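Local coordinates for protein sesquisabinene B synthase 2 (Santalum album, PDB 6A2A) that probably cyclises a farnesyl diphosphate substrate to the sesquiterpene sesquisabinene B with the help of magnesium or manganese ions, at residues Thr313-Val318 against Lys389-Glu394; Lys274-Arg279 against Asp320-Met325. One frame throughout, in Å; residues are numbered along the deposited sequence.

Contact 1: Thr313-Val318 against Lys389-Glu394; sequences TTIDDV and KSYTKE
The phenol oxygen of Tyr391, OH, has a weak hydrogen bond to Gln387 one turn earlier on its own helix, and it meets the opposing helix through carbon, lying 3.7 Å from Asp316 CB. One large side chain thus spans the gap between helices whose nearest CA atoms, of Asp316 and Tyr391, are 7.8 Å apart. The ring comes obliquely at the backbone of 313-318, bringing CE2 to 3.9 Å from Asp316 CA, while Ile315 CG2 adds a looser apolar touch 4.3 Å from Tyr391 CE2. Asp316 has its CG opposite the backbone N (chi1 -177°), which lays the acid side chain across the phenol, the two side chains crossing at about a right angle. The carboxylate plane is inclined 41° to the ring, and OD1 stays 4.1 Å from Tyr391 OH, too far for a bond. The Tyr391 ring also pairs edge-to-face with Tyr319, which probably helps fix its position. Glu394, one turn beyond Ser390, is held through OE2 by Ser416; its OE1 lies 6.2 Å from Asp316 OD1. Both acids have been seen to bind a magnesium ion in this protein, though none is bound to this chain. Asp316 opens the sequence DDVYD, the aspartate-rich DDxxD motif that marks the metal-binding mouth of class I terpene synthases.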
ATOM      1  N   THR A 313     -17.568   4.069   7.768  1.00 15.60           N
ATOM      2  CA  THR A 313     -18.275   2.953   8.385  1.00 19.16           C
ATOM      3  C   THR A 313     -17.682   2.648   9.768  1.00 19.14           C
ATOM      4  O   THR A 313     -18.433   2.531  10.788  1.00 19.44           O
ATOM      5  CB  THR A 313     -18.274   1.715   7.471  1.00 23.79           C
ATOM      6  OG1 THR A 313     -18.968   2.123   6.287  1.00 26.18           O
ATOM      7  CG2 THR A 313     -18.936   0.512   8.118  1.00 26.78           C
ATOM      8  N   THR A 314     -16.349   2.615   9.852  1.00 17.30           N
ATOM      9  CA  THR A 314     -15.676   2.294  11.058  1.00 17.61           C
ATOM     10  C   THR A 314     -15.862   3.359  12.139  1.00 18.01           C
ATOM     11  O   THR A 314     -16.174   3.002  13.324  1.00 17.65           O
ATOM     12  CB  THR A 314     -14.183   2.137  10.800  1.00 19.32           C
ATOM     13  OG1 THR A 314     -14.063   1.061   9.871  1.00 19.82           O
ATOM     14  CG2 THR A 314     -13.422   1.812  12.055  1.00 21.96           C
ATOM     15  N   ILE A 315     -15.699   4.604  11.753  1.00 15.93           N
ATOM     16  CA  ILE A 315     -15.797   5.692  12.677  1.00 17.15           C
ATOM     17  C   ILE A 315     -17.238   5.980  13.118  1.00 18.74           C
ATOM     18  O   ILE A 315     -17.474   6.390  14.188  1.00 18.95           O
ATOM     19  CB  ILE A 315     -14.986   6.883  12.214  1.00 16.00           C
ATOM     20  CG1 ILE A 315     -13.508   6.466  12.151  1.00 18.35           C
ATOM     21  CG2 ILE A 315     -15.193   8.062  13.110  1.00 16.56           C
ATOM     22  CD1 ILE A 315     -12.613   7.475  11.500  1.00 20.48           C
ATOM     23  N   ASP A 316     -18.178   5.701  12.248  1.00 17.14           N
ATOM     24  CA  ASP A 316     -19.573   5.766  12.599  1.00 19.77           C
ATOM     25  C   ASP A 316     -19.776   4.786  13.773  1.00 18.22           C
ATOM     26  O   ASP A 316     -20.305   5.152  14.751  1.00 20.02           O
ATOM     27  CB  ASP A 316     -20.388   5.337  11.420  1.00 21.44           C
ATOM     28  CG  ASP A 316     -21.858   5.433  11.641  1.00 29.48           C
ATOM     29  OD1 ASP A 316     -22.338   6.323  12.270  1.00 36.95           O
ATOM     30  OD2 ASP A 316     -22.543   4.614  11.104  1.00 41.29           O
ATOM     31  N   ASP A 317     -19.310   3.554  13.645  1.00 19.21           N
ATOM     32  CA  ASP A 317     -19.410   2.575  14.719  1.00 19.67           C
ATOM     33  C   ASP A 317     -18.683   3.039  15.997  1.00 20.47           C
ATOM     34  O   ASP A 317     -19.148   2.846  17.068  1.00 19.86           O
ATOM     35  CB  ASP A 317     -18.917   1.208  14.293  1.00 20.99           C
ATOM     36  CG  ASP A 317     -19.837   0.529  13.323  1.00 28.49           C
ATOM     37  OD1 ASP A 317     -20.934   0.933  13.118  1.00 29.19           O
ATOM     38  OD2 ASP A 317     -19.472  -0.442  12.758  1.00 34.75           O
ATOM     39  N   VAL A 318     -17.538   3.683  15.851  1.00 19.47           N
ATOM     40  CA  VAL A 318     -16.818   4.200  17.007  1.00 20.08           C
ATOM     41  C   VAL A 318     -17.694   5.186  17.783  1.00 20.52           C
ATOM     42  O   VAL A 318     -17.751   5.152  18.962  1.00 19.72           O
ATOM     43  CB  VAL A 318     -15.516   4.906  16.609  1.00 20.06           C
ATOM     44  CG1 VAL A 318     -14.949   5.686  17.762  1.00 22.19           C
ATOM     45  CG2 VAL A 318     -14.509   3.905  16.082  1.00 21.24           C
ATOM     46  N   LYS A 389     -18.267  16.655  13.553  1.00 20.20           N
ATOM     47  CA  LYS A 389     -19.125  17.634  14.195  1.00 23.58           C
ATOM     48  C   LYS A 389     -20.592  17.245  14.004  1.00 21.53           C
ATOM     49  O   LYS A 389     -21.371  17.391  14.920  1.00 22.06           O
ATOM     50  CB  LYS A 389     -18.874  19.019  13.627  1.00 25.17           C
ATOM     51  CG  LYS A 389     -17.562  19.635  14.101  1.00 26.10           C
ATOM     52  CD  LYS A 389     -17.336  20.984  13.480  1.00 28.91           C
ATOM     53  CE  LYS A 389     -16.195  21.801  14.057  1.00 33.14           C
ATOM     54  NZ  LYS A 389     -15.938  22.969  13.177  1.00 36.24           N
ATOM     55  N   SER A 390     -20.935  16.657  12.856  1.00 19.76           N
ATOM     56  CA  SER A 390     -22.307  16.268  12.639  1.00 18.15           C
ATOM     57  C   SER A 390     -22.659  15.038  13.499  1.00 18.91           C
ATOM     58  O   SER A 390     -23.799  14.885  13.971  1.00 21.65           O
ATOM     59  CB  SER A 390     -22.584  16.103  11.160  1.00 19.42           C
ATOM     60  OG  SER A 390     -22.139  14.799  10.723  1.00 18.33           O
ATOM     61  N   TYR A 391     -21.705  14.130  13.724  1.00 18.98           N
ATOM     62  CA  TYR A 391     -21.933  12.980  14.600  1.00 22.49           C
ATOM     63  C   TYR A 391     -22.163  13.473  16.031  1.00 23.90           C
ATOM     64  O   TYR A 391     -23.011  12.961  16.748  1.00 22.12           O
ATOM     65  CB  TYR A 391     -20.711  12.078  14.637  1.00 20.93           C
ATOM     66  CG  TYR A 391     -20.498  11.198  13.434  1.00 22.68           C
ATOM     67  CD1 TYR A 391     -21.356  11.181  12.343  1.00 21.11           C
ATOM     68  CD2 TYR A 391     -19.366  10.424  13.355  1.00 22.82           C
ATOM     69  CE1 TYR A 391     -21.142  10.339  11.268  1.00 21.20           C
ATOM     70  CE2 TYR A 391     -19.135   9.584  12.281  1.00 22.07           C
ATOM     71  CZ  TYR A 391     -20.006   9.554  11.217  1.00 21.54           C
ATOM     72  OH  TYR A 391     -19.745   8.744  10.151  1.00 22.12           O
ATOM     73  N   THR A 392     -21.361  14.445  16.389  1.00 22.43           N
ATOM     74  CA  THR A 392     -21.468  15.002  17.744  1.00 26.96           C
ATOM     75  C   THR A 392     -22.854  15.641  17.998  1.00 26.84           C
ATOM     76  O   THR A 392     -23.461  15.418  19.057  1.00 24.33           O
ATOM     77  CB  THR A 392     -20.305  15.949  18.017  1.00 28.02           C
ATOM     78  OG1 THR A 392     -19.099  15.182  17.841  1.00 27.41           O
ATOM     79  CG2 THR A 392     -20.397  16.491  19.433  1.00 27.54           C
ATOM     80  N   LYS A 393     -23.361  16.391  17.031  1.00 25.26           N
ATOM     81  CA  LYS A 393     -24.698  16.994  17.123  1.00 26.61           C
ATOM     82  C   LYS A 393     -25.766  15.925  17.305  1.00 27.17           C
ATOM     83  O   LYS A 393     -26.645  16.070  18.160  1.00 26.21           O
ATOM     84  CB  LYS A 393     -24.898  17.907  15.915  1.00 28.03           C
ATOM     85  CG  LYS A 393     -26.212  18.674  15.889  1.00 31.41           C
ATOM     86  CD  LYS A 393     -26.239  19.739  14.805  1.00 34.15           C
ATOM     87  CE  LYS A 393     -26.327  21.141  15.346  1.00 44.27           C
ATOM     88  NZ  LYS A 393     -25.973  22.141  14.309  1.00 51.91           N
ATOM     89  N   GLU A 394     -25.756  14.871  16.484  1.00 23.83           N
ATOM     90  CA  GLU A 394     -26.692  13.810  16.610  1.00 26.21           C
ATOM     91  C   GLU A 394     -26.601  13.206  18.025  1.00 26.90           C
ATOM     92  O   GLU A 394     -27.655  12.922  18.622  1.00 26.31           O
ATOM     93  CB  GLU A 394     -26.458  12.709  15.561  1.00 31.53           C
ATOM     94  CG  GLU A 394     -26.979  13.128  14.203  1.00 33.16           C
ATOM     95  CD  GLU A 394     -26.792  12.141  13.059  1.00 37.37           C
ATOM     96  OE1 GLU A 394     -26.060  11.145  13.246  1.00 41.74           O
ATOM     97  OE2 GLU A 394     -27.339  12.401  11.966  1.00 30.98           O
TER

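Contact 2: Lys274-Arg279 against Asp320-Met325; sequences KMPFAR and DVYGTM
Aromatic contact dominates where Phe277 and Tyr322 meet. Their side chains cross at about a right angle, with ring centroids 5.1 Å apart and planes inclined by 54°. Phe277 CE2 sits over one face of the Tyr322 ring, near its rim, 3.7 Å from Tyr322 CG. Phe277 CG lies between the backbone N and carbonyl carbon (chi1 42°), a rotation that brings the CD2–CE2 side of the ring onto Tyr322, and Met275 CB covers one face of the same phenyl group. The other apolar contact is slighter: Pro276 CG reaches Tyr322 CE1 at 4.1 Å. Putting an alanine at Phe277 would remove the phenyl carbons lying over one face of Tyr322 and would probably leave its ring freer to shift, with Pro276 CG the remaining contact from 274-279. Polar bonding lies outside the pair, Tyr322 OH being hydrogen-bonded to Asn349, while Thr324 N-caps the next helix and its own backbone N is bonded to the side chain of Glu327. The contact therefore joins the loop ahead of helix 281-292 to the turn between helices 299-321 and 325-337, at the surface, with helix 348-372 meeting both through Asn349 and also touching Tyr322 through Ile350.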
ATOM      1  N   LYS A 274      -9.502  -6.025  12.759  1.00 24.14           N
ATOM      2  CA  LYS A 274      -9.493  -6.710  14.078  1.00 25.04           C
ATOM      3  C   LYS A 274     -10.198  -5.858  15.140  1.00 23.78           C
ATOM      4  O   LYS A 274     -10.173  -6.233  16.347  1.00 24.20           O
ATOM      5  CB  LYS A 274      -8.066  -7.032  14.532  1.00 28.66           C
ATOM      6  CG  LYS A 274      -7.286  -7.896  13.547  1.00 31.81           C
ATOM      7  CD  LYS A 274      -7.858  -9.251  13.346  1.00 35.56           C
ATOM      8  CE  LYS A 274      -6.942 -10.140  12.522  1.00 41.49           C
ATOM      9  NZ  LYS A 274      -7.452 -11.532  12.446  1.00 47.57           N
ATOM     10  N   MET A 275     -10.766  -4.713  14.765  1.00 23.01           N
ATOM     11  CA  MET A 275     -11.603  -3.980  15.747  1.00 21.57           C
ATOM     12  C   MET A 275     -12.841  -4.833  16.001  1.00 23.14           C
ATOM     13  O   MET A 275     -13.347  -5.458  15.114  1.00 23.20           O
ATOM     14  CB  MET A 275     -12.070  -2.625  15.225  1.00 24.68           C
ATOM     15  CG  MET A 275     -10.959  -1.698  14.858  1.00 23.65           C
ATOM     16  SD  MET A 275      -9.884  -1.297  16.214  1.00 27.53           S
ATOM     17  CE  MET A 275      -8.527  -2.453  16.109  1.00 30.91           C
ATOM     18  N   PRO A 276     -13.376  -4.790  17.217  1.00 22.14           N
ATOM     19  CA  PRO A 276     -14.574  -5.540  17.491  1.00 24.12           C
ATOM     20  C   PRO A 276     -15.844  -4.808  17.035  1.00 27.95           C
ATOM     21  O   PRO A 276     -16.847  -4.855  17.721  1.00 33.25           O
ATOM     22  CB  PRO A 276     -14.514  -5.677  19.034  1.00 21.50           C
ATOM     23  CG  PRO A 276     -13.857  -4.438  19.467  1.00 21.65           C
ATOM     24  CD  PRO A 276     -12.802  -4.132  18.406  1.00 21.69           C
ATOM     25  N   PHE A 277     -15.780  -4.147  15.876  1.00 28.72           N
ATOM     26  CA  PHE A 277     -16.937  -3.566  15.200  1.00 28.70           C
ATOM     27  C   PHE A 277     -16.609  -3.489  13.696  1.00 32.92           C
ATOM     28  O   PHE A 277     -15.462  -3.890  13.251  1.00 30.35           O
ATOM     29  CB  PHE A 277     -17.307  -2.229  15.863  1.00 27.44           C
ATOM     30  CG  PHE A 277     -16.121  -1.350  16.208  1.00 25.95           C
ATOM     31  CD1 PHE A 277     -15.462  -0.616  15.234  1.00 27.13           C
ATOM     32  CD2 PHE A 277     -15.611  -1.301  17.506  1.00 25.99           C
ATOM     33  CE1 PHE A 277     -14.363   0.170  15.540  1.00 22.67           C
ATOM     34  CE2 PHE A 277     -14.495  -0.529  17.805  1.00 22.73           C
ATOM     35  CZ  PHE A 277     -13.872   0.213  16.835  1.00 21.74           C
ATOM     36  N   ALA A 278     -17.575  -3.007  12.907  1.00 33.71           N
ATOM     37  CA  ALA A 278     -17.360  -2.677  11.435  1.00 35.63           C
ATOM     38  C   ALA A 278     -16.963  -3.927  10.612  1.00 36.75           C
ATOM     39  O   ALA A 278     -16.137  -3.887   9.589  1.00 29.15           O
ATOM     40  CB  ALA A 278     -16.371  -1.546  11.271  1.00 39.23           C
ATOM     41  N   ARG A 279     -17.599  -5.032  11.008  1.00 31.83           N
ATOM     42  CA  ARG A 279     -17.718  -6.245  10.170  1.00 34.01           C
ATOM     43  C   ARG A 279     -18.152  -5.875   8.743  1.00 29.84           C
ATOM     44  O   ARG A 279     -19.092  -5.100   8.527  1.00 34.01           O
ATOM     45  CB  ARG A 279     -18.739  -7.223  10.755  1.00 39.05           C
ATOM     46  CG  ARG A 279     -18.645  -8.623  10.167  1.00 41.37           C
ATOM     47  CD  ARG A 279     -19.518  -9.623  10.889  1.00 48.49           C
ATOM     48  NE  ARG A 279     -20.927  -9.250  10.918  1.00 56.72           N
ATOM     49  CZ  ARG A 279     -21.890  -9.785  10.159  1.00 60.15           C
ATOM     50  NH1 ARG A 279     -23.156  -9.480  10.402  1.00 64.67           N
ATOM     51  NH2 ARG A 279     -21.593 -10.600   9.156  1.00 59.44           N
ATOM     52  N   ASP A 320     -21.062   5.530  17.424  1.00 22.40           N
ATOM     53  CA  ASP A 320     -22.340   4.988  17.798  1.00 25.63           C
ATOM     54  C   ASP A 320     -22.336   3.836  18.776  1.00 27.54           C
ATOM     55  O   ASP A 320     -23.160   3.760  19.631  1.00 25.84           O
ATOM     56  CB  ASP A 320     -23.073   4.524  16.572  1.00 30.00           C
ATOM     57  CG  ASP A 320     -24.499   4.788  16.664  1.00 30.00           C
ATOM     58  OD1 ASP A 320     -24.854   5.928  16.437  1.00 30.00           O
ATOM     59  OD2 ASP A 320     -25.269   3.906  17.004  1.00 30.00           O
ATOM     60  N   VAL A 321     -21.428   2.905  18.581  1.00 26.24           N
ATOM     61  CA  VAL A 321     -21.411   1.732  19.378  1.00 26.31           C
ATOM     62  C   VAL A 321     -20.104   1.380  20.051  1.00 21.88           C
ATOM     63  O   VAL A 321     -19.769   0.246  20.127  1.00 23.87           O
ATOM     64  CB  VAL A 321     -21.922   0.519  18.575  1.00 26.54           C
ATOM     65  CG1 VAL A 321     -23.385   0.649  18.273  1.00 33.51           C
ATOM     66  CG2 VAL A 321     -21.166   0.347  17.295  1.00 27.49           C
ATOM     67  N   TYR A 322     -19.359   2.365  20.497  1.00 21.62           N
ATOM     68  CA  TYR A 322     -18.150   2.014  21.245  1.00 20.89           C
ATOM     69  C   TYR A 322     -17.683   3.123  22.193  1.00 22.21           C
ATOM     70  O   TYR A 322     -17.528   2.880  23.389  1.00 22.63           O
ATOM     71  CB  TYR A 322     -16.992   1.645  20.303  1.00 22.14           C
ATOM     72  CG  TYR A 322     -15.983   0.765  20.983  1.00 20.06           C
ATOM     73  CD1 TYR A 322     -16.228  -0.602  21.116  1.00 21.94           C
ATOM     74  CD2 TYR A 322     -14.802   1.279  21.484  1.00 22.09           C
ATOM     75  CE1 TYR A 322     -15.339  -1.426  21.782  1.00 22.11           C
ATOM     76  CE2 TYR A 322     -13.898   0.460  22.137  1.00 22.88           C
ATOM     77  CZ  TYR A 322     -14.162  -0.896  22.277  1.00 20.13           C
ATOM     78  OH  TYR A 322     -13.294  -1.742  22.925  1.00 24.38           O
ATOM     79  N   GLY A 323     -17.402   4.315  21.691  1.00 20.42           N
ATOM     80  CA  GLY A 323     -16.832   5.416  22.448  1.00 20.62           C
ATOM     81  C   GLY A 323     -17.802   6.027  23.461  1.00 20.76           C
ATOM     82  O   GLY A 323     -18.989   6.023  23.222  1.00 22.81           O
ATOM     83  N   THR A 324     -17.249   6.482  24.594  1.00 21.31           N
ATOM     84  CA  THR A 324     -17.990   7.336  25.561  1.00 21.35           C
ATOM     85  C   THR A 324     -18.031   8.747  25.020  1.00 22.28           C
ATOM     86  O   THR A 324     -17.164   9.121  24.202  1.00 22.49           O
ATOM     87  CB  THR A 324     -17.308   7.396  26.934  1.00 21.11           C
ATOM     88  OG1 THR A 324     -15.990   7.956  26.854  1.00 24.34           O
ATOM     89  CG2 THR A 324     -17.204   6.031  27.575  1.00 23.40           C
ATOM     90  N   MET A 325     -18.947   9.584  25.543  1.00 23.80           N
ATOM     91  CA  MET A 325     -18.962  10.956  25.168  1.00 26.54           C
ATOM     92  C   MET A 325     -17.596  11.643  25.378  1.00 25.95           C
ATOM     93  O   MET A 325     -17.208  12.438  24.538  1.00 24.06           O
ATOM     94  CB  MET A 325     -20.051  11.682  25.957  1.00 32.47           C
ATOM     95  CG  MET A 325     -19.930  13.185  25.933  1.00 40.67           C
ATOM     96  SD  MET A 325     -21.411  13.943  26.690  1.00 57.97           S
ATOM     97  CE  MET A 325     -21.413  13.153  28.301  1.00 60.09           C
TER

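Helix 299-321 carries both contacts, whose centres are 11 Å apart. Contact 1 uses the flank facing helix 377-400, whereas contact 2 takes up the C-terminal end and the turn that follows. The two are joined directly: Val318 O probably accepts a hydrogen bond from Gly323 N at 2.9 Å, and Val318 CG2 packs 3.8 Å from Phe277 CE1. Their segments carry three residues seen to bind one magnesium in this protein, Asp316 and Glu394 in contact 1 and Asp320 in contact 2, although no magnesium is bound to this chain. The nearest side-chain atoms of Asp316 and Asp320 are about 5 Å apart, and the side chain of Asn460, seen to bind a second magnesium, is about 8 Å from that of Asp316.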